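YaeQ family protein (Pseudomonas syringae pv. tomato, PDB 2OT9) is of unknown function but belongs to a family grouped with the PD-(D/E)XK nuclease-like proteins and holds meso-tartaric acid in a pocket. Local coordinates at residues Val78-Glu83 / Arg101-Ala106; Arg91-Ser96 / Lys122-Val127; Glu138-Asp143 / Val161-Gly166. All blocks are in the same frame, centred on the assembly; numbering follows the deposited sequence.

Interaction 1. Residues Val78-Glu83 / Arg101-Ala106; sequences VLHWIE and RTSLLA
The carbonyl oxygen of R101 is shared by two groups of the adjacent strand. W81 N donates to R101 O at 2.9 Å, and H80 ND1 adds a weak bond to R101 O at 3.4 Å; T99 OG1 is a further partner of this oxygen. The bonding then alternates as expected for parallel strands: S103 N to W81 O at 2.8 Å, E83 N to S103 O at 2.9 Å and L105 N to E83 O at 3.0 Å, with the strand axes only 18° apart. H80 has CG anti to its own N (chi1 -165°), which brings the imidazole alongside R101. R101 CD lies over one ring face, 3.8 Å from the centroid of the H80 ring, as a CH-pi contact, while I82 CG1 sits over the opposite face; the guanidinium plane is turned 74° from the ring. On the other sheet face, W81 NE1 donates to E83 OE2 at 3.0 Å from above the carboxylate plane. R91 forms a salt bridge to the same oxygen, and A68 N binds E83 OE1, so both carboxylate oxygens have partners, and the E83 side chain comes within about 4 Å of the bound meso-tartaric acid. Together the strands form the parallel pair of a beta-alpha-beta unit: helix 89-96 packs on W81 and T102, strand 69-72 flanks strand 78-84, and strand 127-131 flanks strand 101-106.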
loop_
_atom_site.group_PDB
_atom_site.type_symbol
_atom_site.label_atom_id
_atom_site.label_comp_id
_atom_site.label_asym_id
_atom_site.label_seq_id
_atom_site.Cartn_x
_atom_site.Cartn_y
_atom_site.Cartn_z
ATOM N N VAL A 78 -10.649 8.513 10.766
ATOM C CA VAL A 78 -9.900 7.496 10.041
ATOM C C VAL A 78 -10.404 6.101 10.384
ATOM O O VAL A 78 -10.427 5.711 11.545
ATOM C CB VAL A 78 -8.382 7.613 10.300
ATOM C CG1 VAL A 78 -7.606 6.643 9.411
ATOM C CG2 VAL A 78 -7.902 9.067 10.075
ATOM N N LEU A 79 -10.819 5.362 9.359
ATOM C CA LEU A 79 -11.165 3.947 9.479
ATOM C C LEU A 79 -9.926 3.071 9.265
ATOM O O LEU A 79 -9.764 2.027 9.906
ATOM C CB LEU A 79 -12.254 3.582 8.445
ATOM C CG LEU A 79 -13.592 4.343 8.566
ATOM C CD1 LEU A 79 -14.624 3.890 7.563
ATOM C CD2 LEU A 79 -14.145 4.209 9.955
ATOM N N HIS A 80 -9.042 3.498 8.365
ATOM C CA HIS A 80 -7.913 2.665 7.965
ATOM C C HIS A 80 -6.754 3.575 7.622
ATOM O O HIS A 80 -6.886 4.468 6.791
ATOM C CB HIS A 80 -8.315 1.772 6.762
ATOM C CG HIS A 80 -7.374 0.631 6.469
ATOM N ND1 HIS A 80 -6.377 0.219 7.332
ATOM C CD2 HIS A 80 -7.330 -0.227 5.420
ATOM C CE1 HIS A 80 -5.745 -0.820 6.813
ATOM N NE2 HIS A 80 -6.307 -1.113 5.657
ATOM N N TRP A 81 -5.625 3.348 8.291
ATOM C CA TRP A 81 -4.402 4.118 8.091
ATOM C C TRP A 81 -3.363 3.189 7.469
ATOM O O TRP A 81 -2.934 2.234 8.106
ATOM C CB TRP A 81 -3.895 4.629 9.455
ATOM C CG TRP A 81 -2.708 5.562 9.403
ATOM C CD1 TRP A 81 -1.397 5.219 9.195
ATOM C CD2 TRP A 81 -2.718 6.987 9.617
ATOM N NE1 TRP A 81 -0.594 6.342 9.240
ATOM C CE2 TRP A 81 -1.377 7.438 9.510
ATOM C CE3 TRP A 81 -3.726 7.923 9.901
ATOM C CZ2 TRP A 81 -1.027 8.786 9.649
ATOM C CZ3 TRP A 81 -3.371 9.268 10.046
ATOM C CH2 TRP A 81 -2.034 9.682 9.906
ATOM N N ILE A 82 -2.949 3.473 6.229
ATOM C CA ILE A 82 -2.017 2.586 5.535
ATOM C C ILE A 82 -0.679 3.252 5.259
ATOM O O ILE A 82 -0.612 4.284 4.581
ATOM C CB ILE A 82 -2.609 2.082 4.202
ATOM C CG1 ILE A 82 -4.033 1.558 4.429
ATOM C CG2 ILE A 82 -1.708 0.995 3.580
ATOM C CD1 ILE A 82 -4.771 1.043 3.174
ATOM N N GLU A 83 0.397 2.643 5.745
ATOM C CA GLU A 83 1.738 3.107 5.378
ATOM C C GLU A 83 2.420 2.120 4.442
ATOM O O GLU A 83 1.988 0.970 4.310
ATOM C CB GLU A 83 2.604 3.287 6.631
ATOM C CG GLU A 83 2.096 4.354 7.605
ATOM C CD GLU A 83 2.222 5.805 7.085
ATOM O OE1 GLU A 83 2.503 6.052 5.874
ATOM O OE2 GLU A 83 2.016 6.711 7.906
ATOM N N ARG A 101 -7.922 0.810 12.324
ATOM C CA ARG A 101 -7.101 -0.215 11.680
ATOM C C ARG A 101 -5.874 0.441 11.112
ATOM O O ARG A 101 -5.966 1.466 10.450
ATOM C CB ARG A 101 -7.878 -0.925 10.567
ATOM C CG ARG A 101 -7.065 -2.018 9.885
ATOM C CD ARG A 101 -7.888 -2.794 8.875
ATOM N NE ARG A 101 -7.228 -4.074 8.647
ATOM C CZ ARG A 101 -7.505 -5.184 9.331
ATOM N NH1 ARG A 101 -6.835 -6.283 9.067
ATOM N NH2 ARG A 101 -8.460 -5.201 10.269
ATOM N N THR A 102 -4.720 -0.146 11.391
ATOM C CA THR A 102 -3.473 0.320 10.817
ATOM C C THR A 102 -2.881 -0.805 9.988
ATOM O O THR A 102 -2.798 -1.945 10.460
ATOM C CB THR A 102 -2.469 0.682 11.922
ATOM O OG1 THR A 102 -3.053 1.645 12.780
ATOM C CG2 THR A 102 -1.178 1.279 11.352
ATOM N N SER A 103 -2.455 -0.493 8.763
ATOM C CA SER A 103 -1.777 -1.495 7.956
ATOM C C SER A 103 -0.472 -0.950 7.432
ATOM O O SER A 103 -0.341 0.235 7.179
ATOM C CB SER A 103 -2.644 -2.003 6.784
ATOM O OG SER A 103 -3.814 -2.631 7.292
ATOM N N LEU A 104 0.483 -1.841 7.237
ATOM C CA LEU A 104 1.730 -1.448 6.599
ATOM C C LEU A 104 2.080 -2.481 5.547
ATOM O O LEU A 104 2.133 -3.691 5.850
ATOM C CB LEU A 104 2.850 -1.346 7.635
ATOM C CG LEU A 104 4.286 -1.301 7.091
ATOM C CD1 LEU A 104 4.543 -0.006 6.271
ATOM C CD2 LEU A 104 5.284 -1.422 8.236
ATOM N N LEU A 105 2.328 -2.013 4.313
ATOM C CA LEU A 105 2.988 -2.842 3.313
ATOM C C LEU A 105 4.466 -2.483 3.282
ATOM O O LEU A 105 4.861 -1.464 2.685
ATOM C CB LEU A 105 2.397 -2.649 1.902
ATOM C CG LEU A 105 1.098 -3.338 1.536
ATOM C CD1 LEU A 105 0.861 -3.224 0.038
ATOM C CD2 LEU A 105 1.153 -4.830 1.968
ATOM N N ALA A 106 5.274 -3.321 3.918
ATOM C CA ALA A 106 6.691 -3.075 4.052
ATOM C C ALA A 106 7.407 -3.565 2.790
ATOM O O ALA A 106 6.906 -4.461 2.111
ATOM C CB ALA A 106 7.215 -3.799 5.293
#

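Interaction 2. Residues Arg91-Ser96 / Lys122-Val127; sequences RLTWCS and KNLKNV
L124 and T93 cross at about a right angle, the forked end of the leucine straddling the threonine of helix 89-96. One branch, L124 CD1, reaches the helix backbone, 3.6 Å from T93 CA; the other, L124 CD2, meets the methyl T93 CG2 at 3.7 Å. The first torsion of L124, which sets CG opposite the carbonyl carbon (chi1 -66°), sends this fork from the loop towards the helix. L124 CD1 also comes within 4.3 Å of L92 CB, and L124 CD2 within 3.9 Å of S96 OG, so the leucine spans a full helical turn from L92 to S96. Further along the loop, V127 presents its CG2 branch to the S96 methylene, with V127 CG2 and S96 CB 3.9 Å apart, where the chain enters strand 127-131. The S96 hydroxyl is turned back on its own helix: with OG between N and the carbonyl carbon (chi1 70°), it donates to T93 O at 2.7 Å, from a position 37° out of the carbonyl plane. T93 OG1 likewise has its hydrogen-bond partner in the helix, A89 O. Between S96 and the loop, a water lies 2.9 Å from K125 O and can also reach S96 O, a weak bond, though it has more acceptors about it than protons to give. The chemistry is therefore largely methyl against helix surface: both hydroxyls are engaged within the helix, and the polar link between the segments is at most a shared water, weakly held at S96.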
loop_
_atom_site.group_PDB
_atom_site.type_symbol
_atom_site.label_atom_id
_atom_site.label_comp_id
_atom_site.label_asym_id
_atom_site.label_seq_id
_atom_site.Cartn_x
_atom_site.Cartn_y
_atom_site.Cartn_z
ATOM N N ARG A 91 6.263 5.777 15.091
ATOM C CA ARG A 91 5.285 6.287 14.114
ATOM C C ARG A 91 4.068 5.376 14.056
ATOM O O ARG A 91 2.922 5.845 14.075
ATOM C CB ARG A 91 5.901 6.433 12.709
ATOM C CG ARG A 91 4.873 6.982 11.693
ATOM C CD ARG A 91 5.439 7.406 10.339
ATOM N NE ARG A 91 4.336 7.820 9.452
ATOM C CZ ARG A 91 3.799 9.038 9.410
ATOM N NH1 ARG A 91 4.263 10.016 10.190
ATOM N NH2 ARG A 91 2.799 9.291 8.562
ATOM N N LEU A 92 4.315 4.071 14.012
ATOM C CA LEU A 92 3.228 3.088 14.064
ATOM C C LEU A 92 2.413 3.220 15.337
ATOM O O LEU A 92 1.191 3.123 15.289
ATOM C CB LEU A 92 3.767 1.659 13.926
ATOM C CG LEU A 92 4.285 1.349 12.516
ATOM C CD1 LEU A 92 4.948 -0.012 12.487
ATOM C CD2 LEU A 92 3.174 1.420 11.453
ATOM N N THR A 93 3.080 3.455 16.472
ATOM C CA THR A 93 2.366 3.608 17.740
ATOM C C THR A 93 1.417 4.799 17.698
ATOM O O THR A 93 0.224 4.662 18.012
ATOM C CB THR A 93 3.328 3.755 18.944
ATOM O OG1 THR A 93 4.161 2.598 19.013
ATOM C CG2 THR A 93 2.551 3.921 20.263
ATOM N N TRP A 94 1.941 5.952 17.301
ATOM C CA TRP A 94 1.152 7.170 17.309
ATOM C C TRP A 94 0.078 7.249 16.231
ATOM O O TRP A 94 -1.023 7.733 16.498
ATOM C CB TRP A 94 2.050 8.402 17.290
ATOM C CG TRP A 94 2.728 8.602 18.635
ATOM C CD1 TRP A 94 2.170 8.420 19.878
ATOM C CD2 TRP A 94 4.073 9.025 18.856
ATOM N NE1 TRP A 94 3.104 8.717 20.867
ATOM C CE2 TRP A 94 4.280 9.073 20.262
ATOM C CE3 TRP A 94 5.140 9.338 18.005
ATOM C CZ2 TRP A 94 5.499 9.443 20.823
ATOM C CZ3 TRP A 94 6.348 9.705 18.575
ATOM C CH2 TRP A 94 6.516 9.746 19.959
ATOM N N CYS A 95 0.393 6.777 15.032
ATOM C CA CYS A 95 -0.613 6.716 13.978
ATOM C C CYS A 95 -1.746 5.769 14.346
ATOM O O CYS A 95 -2.908 6.109 14.148
ATOM C CB CYS A 95 0.007 6.355 12.626
ATOM S SG CYS A 95 1.124 7.654 11.983
ATOM N N SER A 96 -1.417 4.608 14.917
ATOM C CA SER A 96 -2.415 3.581 15.259
ATOM C C SER A 96 -3.467 4.073 16.228
ATOM O O SER A 96 -4.591 3.560 16.242
ATOM C CB SER A 96 -1.761 2.317 15.815
ATOM O OG SER A 96 -1.217 2.554 17.099
ATOM N N LYS A 122 3.964 -4.973 20.086
ATOM C CA LYS A 122 3.114 -6.032 20.650
ATOM C C LYS A 122 1.794 -5.532 21.212
ATOM O O LYS A 122 0.752 -6.151 21.002
ATOM C CB LYS A 122 3.855 -6.781 21.764
ATOM C CG LYS A 122 5.083 -7.533 21.303
ATOM C CD LYS A 122 4.744 -8.465 20.167
ATOM C CE LYS A 122 5.557 -9.743 20.240
ATOM N NZ LYS A 122 5.018 -10.739 19.242
ATOM N N ASN A 123 1.846 -4.414 21.924
ATOM C CA ASN A 123 0.674 -3.887 22.619
ATOM C C ASN A 123 -0.200 -2.972 21.772
ATOM O O ASN A 123 -1.228 -2.465 22.240
ATOM C CB ASN A 123 1.100 -3.178 23.902
ATOM C CG ASN A 123 1.790 -4.109 24.868
ATOM O OD1 ASN A 123 1.569 -5.327 24.830
ATOM N ND2 ASN A 123 2.634 -3.551 25.741
ATOM N N LEU A 124 0.209 -2.761 20.527
ATOM C CA LEU A 124 -0.551 -1.915 19.636
ATOM C C LEU A 124 -1.811 -2.631 19.175
ATOM O O LEU A 124 -1.831 -3.854 19.033
ATOM C CB LEU A 124 0.305 -1.462 18.458
ATOM C CG LEU A 124 1.481 -0.538 18.809
ATOM C CD1 LEU A 124 2.062 -0.004 17.539
ATOM C CD2 LEU A 124 1.016 0.614 19.672
ATOM N N LYS A 125 -2.860 -1.845 18.951
ATOM C CA LYS A 125 -4.179 -2.373 18.622
ATOM C C LYS A 125 -4.367 -2.401 17.106
ATOM O O LYS A 125 -4.171 -1.381 16.437
ATOM C CB LYS A 125 -5.268 -1.528 19.297
ATOM C CG LYS A 125 -4.973 -1.195 20.764
ATOM C CD LYS A 125 -6.235 -0.970 21.578
ATOM C CE LYS A 125 -5.963 -1.175 23.061
ATOM N NZ LYS A 125 -5.450 0.057 23.747
ATOM N N ASN A 126 -4.713 -3.580 16.577
ATOM C CA ASN A 126 -5.016 -3.780 15.155
ATOM C C ASN A 126 -3.980 -3.171 14.199
ATOM O O ASN A 126 -4.310 -2.372 13.306
ATOM C CB ASN A 126 -6.424 -3.271 14.807
ATOM C CG ASN A 126 -7.005 -3.923 13.538
ATOM O OD1 ASN A 126 -6.465 -4.891 13.011
ATOM N ND2 ASN A 126 -8.137 -3.404 13.078
ATOM N N VAL A 127 -2.727 -3.561 14.387
ATOM C CA VAL A 127 -1.677 -3.205 13.438
ATOM C C VAL A 127 -1.345 -4.453 12.623
ATOM O O VAL A 127 -1.157 -5.538 13.176
ATOM C CB VAL A 127 -0.422 -2.615 14.134
ATOM C CG1 VAL A 127 0.704 -2.360 13.121
ATOM C CG2 VAL A 127 -0.782 -1.330 14.889
HETATM O O HOH W 1 -4.998 0.683 14.586
#

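Interaction 3. Residues Glu138-Asp143 / Val161-Gly166; sequences EVLAKD and VTDDRG
L140 sets CG opposite its carbonyl carbon (chi1 -75°), bringing the CD2 branch to V161 and D163, while D163 has CG between N and the carbonyl carbon (chi1 66°), so that its carboxylate bends over the turn that follows. That turn is the tight end of a beta hairpin: strand 158-163 reverses into strand 166-174 through a type I turn from D163 to G166, with D163 N bonded to G166 O at 2.9 Å. D163 OD1 accepts from R165 N, an Asx turn, although the placing of OD1 is somewhat uncertain. Across the contact, L140 CD2 meets V161 CG1 at 3.6 Å, the two side chains crossing obliquely, and the same methyl lies 3.7 Å from D163 OD2. Helix 37-49 borders this apolar patch, with T41 touched by L140 and L45 by V161. R165 swings its guanidinium across the end of helix 134-141. There R165 NH1 donates to V139 O at 2.8 Å, the oxygen lying near the guanidinium plane at its edge; a carbonyl in the last turn of a helix would probably suit a cation, but crowding in the model around K142 makes the exact position of NH1 less sure. A second polar link runs through one water, which donates to L140 O at 2.8 Å and to D163 OD2 at 2.7 Å.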
loop_
_atom_site.group_PDB
_atom_site.type_symbol
_atom_site.label_atom_id
_atom_site.label_comp_id
_atom_site.label_asym_id
_atom_site.label_seq_id
_atom_site.Cartn_x
_atom_site.Cartn_y
_atom_site.Cartn_z
ATOM N N GLU A 138 10.267 -5.135 -8.196
ATOM C CA GLU A 138 11.137 -4.498 -9.197
ATOM C C GLU A 138 10.600 -4.631 -10.619
ATOM O O GLU A 138 10.646 -3.667 -11.399
ATOM C CB GLU A 138 12.579 -4.993 -9.084
ATOM C CG GLU A 138 13.318 -4.249 -7.957
ATOM C CD GLU A 138 14.782 -4.644 -7.840
ATOM O OE1 GLU A 138 15.333 -5.215 -8.807
ATOM O OE2 GLU A 138 15.378 -4.371 -6.775
ATOM N N VAL A 139 10.070 -5.814 -10.930
ATOM C CA VAL A 139 9.404 -6.083 -12.210
ATOM C C VAL A 139 8.202 -5.161 -12.440
ATOM O O VAL A 139 8.052 -4.584 -13.524
ATOM C CB VAL A 139 8.922 -7.543 -12.269
ATOM C CG1 VAL A 139 7.907 -7.736 -13.399
ATOM C CG2 VAL A 139 10.084 -8.504 -12.413
ATOM N N LEU A 140 7.332 -5.050 -11.433
ATOM C CA LEU A 140 6.153 -4.185 -11.520
ATOM C C LEU A 140 6.480 -2.705 -11.669
ATOM O O LEU A 140 5.833 -2.005 -12.450
ATOM C CB LEU A 140 5.188 -4.408 -10.340
ATOM C CG LEU A 140 4.358 -5.693 -10.419
ATOM C CD1 LEU A 140 3.720 -5.997 -9.062
ATOM C CD2 LEU A 140 3.273 -5.597 -11.507
ATOM N N ALA A 141 7.504 -2.249 -10.948
ATOM C CA ALA A 141 7.796 -0.825 -10.790
ATOM C C ALA A 141 8.674 -0.213 -11.896
ATOM O O ALA A 141 8.535 0.963 -12.232
ATOM C CB ALA A 141 8.458 -0.600 -9.400
ATOM N N LYS A 142 9.579 -1.032 -12.437
ATOM C CA LYS A 142 10.630 -0.622 -13.359
ATOM C C LYS A 142 10.071 0.187 -14.516
ATOM O O LYS A 142 9.143 -0.273 -15.180
ATOM C CB LYS A 142 11.290 -1.891 -13.919
ATOM C CG LYS A 142 12.509 -1.663 -14.776
ATOM C CD LYS A 142 13.299 -2.963 -14.874
ATOM C CE LYS A 142 12.471 -4.118 -15.466
ATOM N NZ LYS A 142 12.534 -5.413 -14.718
ATOM N N ASP A 143 10.603 1.390 -14.726
ATOM C CA ASP A 143 10.236 2.238 -15.882
ATOM C C ASP A 143 8.732 2.479 -16.019
ATOM O O ASP A 143 8.165 2.463 -17.125
ATOM C CB ASP A 143 10.781 1.625 -17.159
ATOM C CG ASP A 143 12.295 1.599 -17.183
ATOM O OD1 ASP A 143 12.927 2.494 -16.565
ATOM O OD2 ASP A 143 12.858 0.686 -17.824
ATOM N N VAL A 161 -1.109 -9.427 -10.654
ATOM C CA VAL A 161 -1.190 -8.180 -11.399
ATOM C C VAL A 161 -0.795 -8.428 -12.850
ATOM O O VAL A 161 0.317 -8.896 -13.124
ATOM C CB VAL A 161 -0.258 -7.103 -10.789
ATOM C CG1 VAL A 161 -0.346 -5.787 -11.591
ATOM C CG2 VAL A 161 -0.554 -6.885 -9.311
ATOM N N THR A 162 -1.689 -8.100 -13.785
ATOM C CA THR A 162 -1.353 -8.158 -15.199
ATOM C C THR A 162 -1.086 -6.742 -15.704
ATOM O O THR A 162 -1.942 -5.851 -15.601
ATOM C CB THR A 162 -2.476 -8.832 -16.052
ATOM O OG1 THR A 162 -2.798 -10.109 -15.493
ATOM C CG2 THR A 162 -2.016 -9.033 -17.502
ATOM N N ASP A 163 0.106 -6.532 -16.239
ATOM C CA ASP A 163 0.421 -5.257 -16.869
ATOM C C ASP A 163 0.907 -5.491 -18.303
ATOM O O ASP A 163 0.693 -6.572 -18.862
ATOM C CB ASP A 163 1.443 -4.476 -16.028
ATOM C CG ASP A 163 2.815 -5.152 -15.968
ATOM O OD1 ASP A 163 3.107 -6.090 -16.761
ATOM O OD2 ASP A 163 3.615 -4.713 -15.123
ATOM N N ASP A 164 1.591 -4.499 -18.873
ATOM C CA ASP A 164 2.098 -4.564 -20.244
ATOM C C ASP A 164 3.191 -5.647 -20.474
ATOM O O ASP A 164 3.520 -5.987 -21.602
ATOM C CB ASP A 164 2.623 -3.179 -20.645
ATOM C CG ASP A 164 3.817 -2.725 -19.786
ATOM O OD1 ASP A 164 3.757 -2.846 -18.556
ATOM O OD2 ASP A 164 4.821 -2.251 -20.342
ATOM N N ARG A 165 3.752 -6.187 -19.402
ATOM C CA ARG A 165 4.812 -7.187 -19.526
ATOM C C ARG A 165 4.383 -8.588 -19.074
ATOM O O ARG A 165 5.180 -9.534 -19.103
ATOM C CB ARG A 165 6.067 -6.721 -18.768
ATOM C CG ARG A 165 6.539 -5.355 -19.245
ATOM C CD ARG A 165 7.992 -5.106 -18.978
ATOM N NE ARG A 165 8.278 -4.972 -17.548
ATOM C CZ ARG A 165 9.505 -4.852 -17.057
ATOM N NH1 ARG A 165 9.678 -4.745 -15.746
ATOM N NH2 ARG A 165 10.551 -4.866 -17.883
ATOM N N GLY A 166 3.129 -8.722 -18.658
ATOM C CA GLY A 166 2.559 -10.035 -18.359
ATOM C C GLY A 166 1.874 -10.061 -17.017
ATOM O O GLY A 166 1.577 -9.006 -16.448
HETATM O O HOH W 2 3.441 -2.412 -13.754
#

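From the N terminus the chain lays down strands 6-16 and 21-31, helix 37-49 and two short strands before strand 78-84; it then runs through helix 89-96 and returns in strand 101-106, where interaction 1 closes the crossover loop. Interaction 2 starts on the helix within that loop and ends at 122-127, beyond it, so the two cross along the chain. They also touch in space: T102 N lies 3.0 Å from N126 O, a probable hydrogen bond that carries the sheet on to strand 127-131. Interaction 3 follows in series, tying helix 134-141 to the hairpin 158-163/166-174. Its centre lies about 24 Å from that of interaction 1, yet both reach the same mixed sheet, interaction 3 through strand 158-163.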